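Local coordinates for protein GH86A beta-porphyranase (Bacteroides plebeius, PDB 4AW7) that cleaves the sulfated red-algal polysaccharide porphyran at beta-1,4 linkages between D-galactose and L-galactose-6-sulfate, releasing mainly disaccharides, at residues L38-Y43 with D62-L67; F215-G220 with E255-I260; V250-E255 with S580-V585. All blocks are in the same frame, centred on the assembly; numbering follows the deposited sequence. Where two conformers were deposited one is given.

Interaction 1 of 3, residues L38-Y43 with D62-L67; sequences LDRSKY and DYQVGL
The backbone oxygen of Gln64 is gripped from the side of the 38-43 loop. Arg40 NH2 donates to Gln64 O at 2.9 Å, and the N-H points almost straight at the acceptor, 177° at the hydrogen. The oxygen lies in the plane of the guanidinium. Seen from the carbonyl, the donor is tilted 27° from its plane. A water bonded to Arg40 NE at 2.9 Å adds a weak bond to the same oxygen. A second water accepts from Arg40 NH2 at 2.9 Å and donates to Tyr63 O at 2.8 Å. Two successive carbonyls are therefore tied to one arginine, one directly and one through water, and both waters sit at the edge of the guanidinium.

The side chain of Arg40 leaves with CG beside its backbone N and bends at chi3 (57°), which turns the guanidinium toward the carbonyls. The amide of Gln64 stands nearly perpendicular to this group. Its OE1 lies over the centre of one face, 4.1 Å from Arg40 CZ. Gln64 OE1 is itself fixed by the backbone N of Asn367. Arg40 NH1 reaches Trp365 O and Val368 O, so the guanidinium donates to backbone carbonyls in two parts of the chain. On the loop itself, Ser41 OG donates to Asp39 OD1 at 2.7 Å.

Gln64 is the first residue beyond helix 54-63 to leave helical geometry, and it has positive phi. The arginine thus holds the turn between that helix and strand 66-71. Strands 45-46 and 66-71 are parallel neighbours with the helix between them, a right-handed beta-alpha-beta crossover of the kind that builds the catalytic (beta/alpha) barrel.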
loop_
_atom_site.group_PDB
_atom_site.type_symbol
_atom_site.label_atom_id
_atom_site.label_comp_id
_atom_site.label_asym_id
_atom_site.label_seq_id
_atom_site.Cartn_x
_atom_site.Cartn_y
_atom_site.Cartn_z
ATOM N N LEU A 38 0.007 -10.225 -12.527
ATOM C CA LEU A 38 -0.239 -9.976 -11.109
ATOM C C LEU A 38 0.766 -10.742 -10.268
ATOM O O LEU A 38 0.962 -11.961 -10.444
ATOM C CB LEU A 38 -1.648 -10.424 -10.726
ATOM C CG LEU A 38 -2.061 -10.185 -9.280
ATOM C CD1 LEU A 38 -2.038 -8.688 -8.911
ATOM C CD2 LEU A 38 -3.442 -10.745 -9.034
ATOM N N ASP A 39 1.430 -10.054 -9.355
ATOM C CA ASP A 39 2.339 -10.678 -8.416
ATOM C C ASP A 39 1.573 -10.876 -7.119
ATOM O O ASP A 39 1.459 -9.963 -6.292
ATOM C CB ASP A 39 3.616 -9.840 -8.214
ATOM C CG ASP A 39 4.642 -10.543 -7.389
ATOM O OD1 ASP A 39 4.249 -11.450 -6.637
ATOM O OD2 ASP A 39 5.843 -10.166 -7.502
ATOM N N ARG A 40 1.027 -12.079 -6.929
ATOM C CA ARG A 40 0.232 -12.330 -5.734
ATOM C C ARG A 40 1.032 -12.076 -4.457
ATOM O O ARG A 40 0.458 -11.646 -3.458
ATOM C CB ARG A 40 -0.311 -13.751 -5.736
ATOM C CG ARG A 40 -1.415 -14.010 -6.744
ATOM C CD ARG A 40 -1.946 -15.460 -6.630
ATOM N NE ARG A 40 -2.416 -15.763 -5.296
ATOM C CZ ARG A 40 -3.621 -15.473 -4.831
ATOM N NH1 ARG A 40 -4.548 -14.932 -5.611
ATOM N NH2 ARG A 40 -3.924 -15.729 -3.563
ATOM N N SER A 41 2.344 -12.376 -4.486
ATOM C CA SER A 41 3.180 -12.203 -3.313
ATOM C C SER A 41 3.353 -10.765 -2.873
ATOM O O SER A 41 3.880 -10.507 -1.806
ATOM C CB SER A 41 4.540 -12.832 -3.519
ATOM O OG SER A 41 5.408 -11.992 -4.279
ATOM N N LYS A 42 2.947 -9.821 -3.711
ATOM C CA LYS A 42 2.956 -8.404 -3.317
ATOM C C LYS A 42 1.730 -7.976 -2.549
ATOM O O LYS A 42 1.738 -6.877 -2.004
ATOM C CB LYS A 42 3.215 -7.493 -4.538
ATOM C CG LYS A 42 4.642 -7.610 -5.052
ATOM C CD LYS A 42 4.954 -6.699 -6.209
ATOM C CE LYS A 42 6.446 -6.718 -6.572
ATOM N NZ LYS A 42 6.761 -5.650 -7.561
ATOM N N TYR A 43 0.709 -8.824 -2.469
ATOM C CA TYR A 43 -0.617 -8.467 -1.948
ATOM C C TYR A 43 -1.220 -9.434 -0.967
ATOM O O TYR A 43 -1.695 -9.032 0.100
ATOM C CB TYR A 43 -1.614 -8.234 -3.118
ATOM C CG TYR A 43 -1.109 -7.210 -4.087
ATOM C CD1 TYR A 43 -1.056 -5.851 -3.726
ATOM C CD2 TYR A 43 -0.591 -7.554 -5.313
ATOM C CE1 TYR A 43 -0.510 -4.912 -4.570
ATOM C CE2 TYR A 43 -0.047 -6.622 -6.171
ATOM C CZ TYR A 43 -0.011 -5.285 -5.796
ATOM O OH TYR A 43 0.589 -4.380 -6.660
ATOM N N ASP A 62 -3.900 -23.501 1.640
ATOM C CA ASP A 62 -5.304 -23.583 1.246
ATOM C C ASP A 62 -5.745 -22.283 0.562
ATOM O O ASP A 62 -6.518 -22.335 -0.363
ATOM C CB ASP A 62 -6.216 -23.810 2.454
ATOM C CG ASP A 62 -6.180 -25.206 3.010
ATOM O OD1 ASP A 62 -5.709 -26.109 2.307
ATOM O OD2 ASP A 62 -6.670 -25.375 4.155
ATOM N N TYR A 63 -5.243 -21.141 1.024
ATOM C CA TYR A 63 -5.718 -19.846 0.533
ATOM C C TYR A 63 -4.719 -19.188 -0.382
ATOM O O TYR A 63 -5.021 -18.125 -0.938
ATOM C CB TYR A 63 -6.094 -18.952 1.693
ATOM C CG TYR A 63 -7.362 -19.380 2.374
ATOM C CD1 TYR A 63 -7.367 -20.326 3.359
ATOM C CD2 TYR A 63 -8.560 -18.763 2.069
ATOM C CE1 TYR A 63 -8.513 -20.726 3.992
ATOM C CE2 TYR A 63 -9.723 -19.147 2.703
ATOM C CZ TYR A 63 -9.692 -20.122 3.673
ATOM O OH TYR A 63 -10.837 -20.509 4.314
ATOM N N GLN A 64 -3.524 -19.759 -0.545
ATOM C CA GLN A 64 -2.467 -19.255 -1.436
ATOM C C GLN A 64 -1.945 -17.885 -1.004
ATOM O O GLN A 64 -2.011 -16.896 -1.751
ATOM C CB GLN A 64 -2.984 -19.229 -2.877
ATOM C CG GLN A 64 -3.572 -20.555 -3.260
ATOM C CD GLN A 64 -4.389 -20.488 -4.538
ATOM O OE1 GLN A 64 -4.590 -19.404 -5.184
ATOM N NE2 GLN A 64 -4.745 -21.688 -5.006
ATOM N N VAL A 65 -1.459 -17.858 0.225
ATOM C CA VAL A 65 -1.087 -16.655 0.929
ATOM C C VAL A 65 0.415 -16.715 1.281
ATOM O O VAL A 65 0.939 -17.787 1.598
ATOM C CB VAL A 65 -1.969 -16.514 2.193
ATOM C CG1 VAL A 65 -1.580 -15.295 3.047
ATOM C CG2 VAL A 65 -3.405 -16.419 1.748
ATOM N N GLY A 66 1.095 -15.567 1.254
ATOM C CA GLY A 66 2.508 -15.426 1.585
ATOM C C GLY A 66 2.730 -14.652 2.869
ATOM O O GLY A 66 1.800 -14.279 3.598
ATOM N N LEU A 67 4.018 -14.451 3.133
ATOM C CA LEU A 67 4.465 -13.710 4.327
ATOM C C LEU A 67 5.130 -12.422 3.889
ATOM O O LEU A 67 5.534 -12.292 2.743
ATOM C CB LEU A 67 5.476 -14.569 5.102
ATOM C CG LEU A 67 4.992 -15.996 5.377
ATOM C CD1 LEU A 67 6.187 -16.738 6.013
ATOM C CD2 LEU A 67 3.725 -16.077 6.235
HETATM O O HOH W 1 -6.126 -15.682 -1.681
HETATM O O HOH W 2 0.010 -17.157 -4.479
#

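Interaction 2 of 3, residues F215-G220 with E255-I260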
loop_
_atom_site.group_PDB
_atom_site.type_symbol
_atom_site.label_atom_id
_atom_site.label_comp_id
_atom_site.label_asym_id
_atom_site.label_seq_id
_atom_site.Cartn_x
_atom_site.Cartn_y
_atom_site.Cartn_z
ATOM N N PHE A 215 13.326 12.258 6.405
ATOM C CA PHE A 215 13.782 10.886 6.230
ATOM C C PHE A 215 14.378 10.648 4.861
ATOM O O PHE A 215 15.482 10.077 4.729
ATOM C CB PHE A 215 12.635 9.898 6.501
ATOM C CG PHE A 215 13.069 8.480 6.427
ATOM C CD1 PHE A 215 13.758 7.905 7.471
ATOM C CD2 PHE A 215 12.831 7.703 5.285
ATOM C CE1 PHE A 215 14.240 6.614 7.383
ATOM C CE2 PHE A 215 13.309 6.409 5.207
ATOM C CZ PHE A 215 14.023 5.869 6.259
ATOM N N ILE A 216 13.664 11.073 3.825
ATOM C CA ILE A 216 14.156 10.914 2.477
ATOM C C ILE A 216 15.486 11.646 2.289
ATOM O O ILE A 216 16.421 11.110 1.687
ATOM C CB ILE A 216 13.104 11.323 1.431
ATOM C CG1 ILE A 216 11.900 10.360 1.502
ATOM C CG2 ILE A 216 13.694 11.333 0.028
ATOM C CD1 ILE A 216 10.694 10.785 0.682
ATOM N N ASP A 217 15.594 12.857 2.820
ATOM C CA ASP A 217 16.828 13.640 2.671
ATOM C C ASP A 217 18.006 13.029 3.416
ATOM O O ASP A 217 19.120 13.003 2.916
ATOM C CB ASP A 217 16.583 15.071 3.180
ATOM C CG ASP A 217 15.708 15.884 2.272
ATOM O OD1 ASP A 217 15.587 15.561 1.053
ATOM O OD2 ASP A 217 15.167 16.906 2.762
ATOM N N ARG A 218 17.787 12.551 4.623
ATOM C CA ARG A 218 18.854 12.202 5.544
ATOM C C ARG A 218 19.208 10.708 5.526
ATOM O O ARG A 218 20.349 10.342 5.737
ATOM C CB ARG A 218 18.476 12.662 6.956
ATOM C CG ARG A 218 19.494 12.544 8.053
ATOM C CD ARG A 218 19.050 13.411 9.235
ATOM N NE ARG A 218 19.968 13.278 10.349
ATOM C CZ ARG A 218 20.312 14.273 11.159
ATOM N NH1 ARG A 218 19.810 15.492 10.990
ATOM N NH2 ARG A 218 21.152 14.037 12.158
ATOM N N ALA A 219 18.244 9.830 5.280
ATOM C CA ALA A 219 18.465 8.392 5.122
ATOM C C ALA A 219 18.125 7.829 3.745
ATOM O O ALA A 219 18.520 6.693 3.453
ATOM C CB ALA A 219 17.677 7.617 6.191
ATOM N N GLY A 220 17.421 8.580 2.903
ATOM C CA GLY A 220 16.884 7.997 1.690
ATOM C C GLY A 220 17.878 7.462 0.709
ATOM O O GLY A 220 17.589 6.497 0.033
ATOM N N GLU A 255 6.494 9.310 -3.934
ATOM C CA GLU A 255 7.045 9.095 -5.279
ATOM C C GLU A 255 7.532 10.401 -5.898
ATOM O O GLU A 255 8.616 10.460 -6.498
ATOM C CB GLU A 255 5.975 8.466 -6.185
ATOM C CG GLU A 255 5.581 7.062 -5.815
ATOM C CD GLU A 255 4.490 6.461 -6.718
ATOM O OE1 GLU A 255 4.137 7.085 -7.746
ATOM O OE2 GLU A 255 3.987 5.318 -6.476
ATOM N N ALA A 256 6.701 11.441 -5.800
ATOM C CA ALA A 256 7.011 12.720 -6.430
ATOM C C ALA A 256 8.287 13.319 -5.860
ATOM O O ALA A 256 9.129 13.821 -6.633
ATOM C CB ALA A 256 5.829 13.666 -6.246
ATOM N N TYR A 257 8.485 13.252 -4.540
ATOM C CA TYR A 257 9.719 13.786 -3.970
ATOM C C TYR A 257 10.912 12.898 -4.259
ATOM O O TYR A 257 12.007 13.404 -4.536
ATOM C CB TYR A 257 9.561 14.074 -2.490
ATOM C CG TYR A 257 10.728 14.830 -1.919
ATOM C CD1 TYR A 257 11.045 16.086 -2.394
ATOM C CD2 TYR A 257 11.525 14.277 -0.930
ATOM C CE1 TYR A 257 12.139 16.777 -1.909
ATOM C CE2 TYR A 257 12.620 14.952 -0.409
ATOM C CZ TYR A 257 12.938 16.195 -0.922
ATOM O OH TYR A 257 14.026 16.922 -0.419
ATOM N N SER A 258 10.715 11.587 -4.247
ATOM C CA SER A 258 11.795 10.694 -4.607
ATOM C C SER A 258 12.296 10.967 -6.027
ATOM O O SER A 258 13.487 10.983 -6.252
ATOM C CB SER A 258 11.374 9.242 -4.477
ATOM O OG SER A 258 11.041 8.927 -3.146
ATOM N N TYR A 259 11.388 11.214 -6.958
ATOM C CA TYR A 259 11.795 11.569 -8.305
ATOM C C TYR A 259 12.676 12.818 -8.317
ATOM O O TYR A 259 13.705 12.872 -9.009
ATOM C CB TYR A 259 10.556 11.805 -9.137
ATOM C CG TYR A 259 10.867 12.222 -10.552
ATOM C CD1 TYR A 259 11.238 11.285 -11.475
ATOM C CD2 TYR A 259 10.788 13.558 -10.957
ATOM C CE1 TYR A 259 11.513 11.642 -12.808
ATOM C CE2 TYR A 259 11.056 13.941 -12.267
ATOM C CZ TYR A 259 11.424 12.969 -13.189
ATOM O OH TYR A 259 11.642 13.335 -14.492
ATOM N N ILE A 260 12.254 13.836 -7.598
ATOM C CA ILE A 260 13.035 15.071 -7.511
ATOM C C ILE A 260 14.399 14.848 -6.875
ATOM O O ILE A 260 15.421 15.359 -7.357
ATOM C CB ILE A 260 12.211 16.156 -6.762
ATOM C CG1 ILE A 260 11.054 16.601 -7.639
ATOM C CG2 ILE A 260 13.079 17.362 -6.318
ATOM C CD1 ILE A 260 10.043 17.470 -6.874
#
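Tyr257 has its CG opposite the backbone N (chi1 -171°), which sends the ring out from its helix toward Ile216 and Asp217. Asp217 CG lies beside its own backbone N, a turn that lets a carboxylate oxygen come up to the phenol. Tyr257 OH donates to Asp217 OD1 at 2.5 Å, a short bond. The oxygen accepts on its syn side, near the plane of the ring at its edge. Asp217 OD1 also lies 3.4 Å from Tyr257 CE2. The carboxylate is turned 67° from the ring.

Ile216 supplies the apolar half. Ile216 CG2 comes in obliquely to the ring, 3.8 Å from Tyr257 CD2. Ile216 CD1 meets the ring edge in plane, 3.9 Å from Tyr257 CD2. The two side chains run past each other in opposite directions.

Helices 212-219 and 245-262 belong to the outer layer of the (beta/alpha) barrel, and strand 225-233 links them in the chain. The axes of the two short segments are 11.0 Å apart at closest approach, with a crossing angle of -37°. Ile216 and Ser258 both touch Phe226 of that strand, so the helix pair sits against the sheet.

A phenylalanine in place of Tyr257 would probably keep the packing on Ile216 but leave Asp217 without its hydroxyl mate.

Asp217 has two lysine partners as well: Lys261 bridges to OD1 and Lys213 to OD2. The lysines are likely to keep the carboxylate ionised. The ring of Tyr257 also meets that of Tyr481, from the long strand 469-484.

Interaction 3 of 3, residues V250-E255 with S580-V585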
loop_
_atom_site.group_PDB
_atom_site.type_symbol
_atom_site.label_atom_id
_atom_site.label_comp_id
_atom_site.label_asym_id
_atom_site.label_seq_id
_atom_site.Cartn_x
_atom_site.Cartn_y
_atom_site.Cartn_z
ATOM N N VAL A 250 -1.020 10.436 -0.361
ATOM C CA VAL A 250 0.059 10.094 0.558
ATOM C C VAL A 250 1.206 9.399 -0.197
ATOM O O VAL A 250 2.384 9.761 -0.044
ATOM C CB VAL A 250 -0.480 9.208 1.705
ATOM C CG1 VAL A 250 0.662 8.492 2.433
ATOM C CG2 VAL A 250 -1.307 10.070 2.681
ATOM N N LEU A 251 0.839 8.397 -0.997
ATOM C CA LEU A 251 1.854 7.648 -1.719
ATOM C C LEU A 251 2.404 8.404 -2.915
ATOM O O LEU A 251 3.607 8.360 -3.178
ATOM C CB LEU A 251 1.315 6.259 -2.120
ATOM C CG LEU A 251 0.854 5.367 -0.964
ATOM C CD1 LEU A 251 0.359 4.056 -1.540
ATOM C CD2 LEU A 251 1.925 5.152 0.091
ATOM N N ASP A 252 1.550 9.157 -3.603
ATOM C CA ASP A 252 2.041 10.005 -4.678
ATOM C C ASP A 252 3.077 11.013 -4.189
ATOM O O ASP A 252 4.017 11.309 -4.920
ATOM C CB ASP A 252 0.901 10.768 -5.361
ATOM C CG ASP A 252 0.146 9.972 -6.400
ATOM O OD1 ASP A 252 0.269 8.725 -6.450
ATOM O OD2 ASP A 252 -0.579 10.604 -7.226
ATOM N N MET A 253 2.934 11.534 -2.970
ATOM C CA MET A 253 3.914 12.527 -2.516
ATOM C C MET A 253 5.293 11.935 -2.332
ATOM O O MET A 253 6.308 12.554 -2.640
ATOM C CB MET A 253 3.472 13.233 -1.260
ATOM C CG MET A 253 4.201 14.544 -1.020
ATOM S SD MET A 253 3.368 15.539 0.259
ATOM C CE MET A 253 4.289 17.086 0.076
ATOM N N VAL A 254 5.314 10.723 -1.767
ATOM C CA VAL A 254 6.595 9.990 -1.596
ATOM C C VAL A 254 7.265 9.790 -2.960
ATOM O O VAL A 254 8.451 10.046 -3.118
ATOM C CB VAL A 254 6.403 8.686 -0.817
ATOM C CG1 VAL A 254 7.677 7.869 -0.763
ATOM C CG2 VAL A 254 5.856 8.961 0.569
ATOM N N GLU A 255 6.494 9.310 -3.934
ATOM C CA GLU A 255 7.045 9.095 -5.279
ATOM C C GLU A 255 7.532 10.401 -5.898
ATOM O O GLU A 255 8.616 10.460 -6.498
ATOM C CB GLU A 255 5.975 8.466 -6.185
ATOM C CG GLU A 255 5.581 7.062 -5.815
ATOM C CD GLU A 255 4.490 6.461 -6.718
ATOM O OE1 GLU A 255 4.137 7.085 -7.746
ATOM O OE2 GLU A 255 3.987 5.318 -6.476
ATOM N N SER A 580 1.594 17.260 -5.195
ATOM C CA SER A 580 2.244 16.563 -6.320
ATOM C C SER A 580 1.341 16.635 -7.539
ATOM O O SER A 580 0.104 16.701 -7.447
ATOM C CB SER A 580 2.585 15.104 -5.973
ATOM O OG SER A 580 1.445 14.330 -5.635
ATOM N N MET A 581 2.016 16.568 -8.693
ATOM C CA MET A 581 1.382 16.539 -10.018
ATOM C C MET A 581 2.081 15.462 -10.813
ATOM O O MET A 581 3.269 15.532 -11.053
ATOM C CB MET A 581 1.523 17.907 -10.700
ATOM C CG MET A 581 0.765 19.027 -9.994
ATOM S SD MET A 581 -0.990 19.035 -10.352
ATOM C CE MET A 581 -0.970 19.927 -11.915
ATOM N N ILE A 582 1.290 14.464 -11.218
ATOM C CA ILE A 582 1.821 13.292 -11.927
ATOM C C ILE A 582 0.932 13.057 -13.144
ATOM O O ILE A 582 -0.291 13.053 -13.027
ATOM C CB ILE A 582 1.812 12.048 -11.011
ATOM C CG1 ILE A 582 2.742 12.271 -9.816
ATOM C CG2 ILE A 582 2.226 10.769 -11.785
ATOM C CD1 ILE A 582 2.577 11.283 -8.672
ATOM N N LEU A 583 1.546 12.861 -14.323
ATOM C CA LEU A 583 0.771 12.500 -15.504
ATOM C C LEU A 583 0.786 10.980 -15.672
ATOM O O LEU A 583 1.839 10.358 -15.625
ATOM C CB LEU A 583 1.313 13.154 -16.785
ATOM C CG LEU A 583 1.059 14.643 -16.919
ATOM C CD1 LEU A 583 1.772 15.195 -18.127
ATOM C CD2 LEU A 583 -0.435 14.909 -17.011
ATOM N N GLN A 584 -0.389 10.405 -15.890
ATOM C CA GLN A 584 -0.517 8.972 -16.180
ATOM C C GLN A 584 -0.916 8.842 -17.650
ATOM O O GLN A 584 -1.859 9.495 -18.083
ATOM C CB GLN A 584 -1.555 8.303 -15.300
ATOM C CG GLN A 584 -1.855 6.918 -15.834
ATOM C CD GLN A 584 -2.734 6.103 -14.949
ATOM O OE1 GLN A 584 -2.311 5.723 -13.866
ATOM N NE2 GLN A 584 -3.969 5.754 -15.436
ATOM N N VAL A 585 -0.170 8.042 -18.376
ATOM C CA VAL A 585 -0.421 7.813 -19.806
ATOM C C VAL A 585 -0.567 6.302 -20.027
ATOM O O VAL A 585 0.288 5.535 -19.605
ATOM C CB VAL A 585 0.703 8.371 -20.677
ATOM C CG1 VAL A 585 0.377 8.191 -22.145
ATOM C CG2 VAL A 585 0.972 9.853 -20.373
HETATM O O HOH W 3 -0.419 13.334 -7.399
#
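Asp252 lays its carboxylate and CB against the end of Ile582. The methyl Ile582 CD1 is 3.5 Å from Asp252 OD2 and 3.6 Å from Asp252 CG. The two side chains meet at a slant. Ser580 approaches Asp252 further back, with its OG 3.6 Å from Asp252 CB. It does so because Ser580 OG stands between its own backbone N and carbonyl carbon (chi1 60°).

No hydrogen bond joins the two segments directly. A water does the work: it donates to Asp252 OD2 at 2.7 Å and lies 2.8 Å from Ser580 OG, hydrogen-bonded to both.

Helix 250-255 crosses strand 580-585 almost at a right angle, 85°, with the axes 8.4 Å apart. Met253 and Ser580 have the closest CA atoms. Ser580 and Ile582 both turn toward the helix, while Met581 between them points away, as expected of neighbours in an extended strand. The contact thus sets a barrel helix against the five-stranded sheet that contains strand 577-589.

Asp252 is buried, and its charge is met outside these segments. Arg508, on the adjoining strand 503-514, bridges to OD2, and Arg307 to OD1. The carboxylate is therefore probably ionised, balanced by arginines and linked through a water to Ser580, while the isoleucine methyl packs beside it.

Interaction 1 closes before the other two open along the chain. Its centre is about 29 Å from that of interaction 2 and about 26 Å from that of interaction 3, on the opposite side of the chain's centre. Interactions 2 and 3 are neighbours, with centres about 13 Å apart. They share helix 245-262 and Glu255, and their segments alternate in sequence. They also touch directly, Ala256 CB lying 3.6 Å from Ser580 CB. That helix is thus packed within the barrel layer by interaction 2 and against the C-terminal beta region by interaction 3. Interaction 1 secures an early crossover of the same barrel.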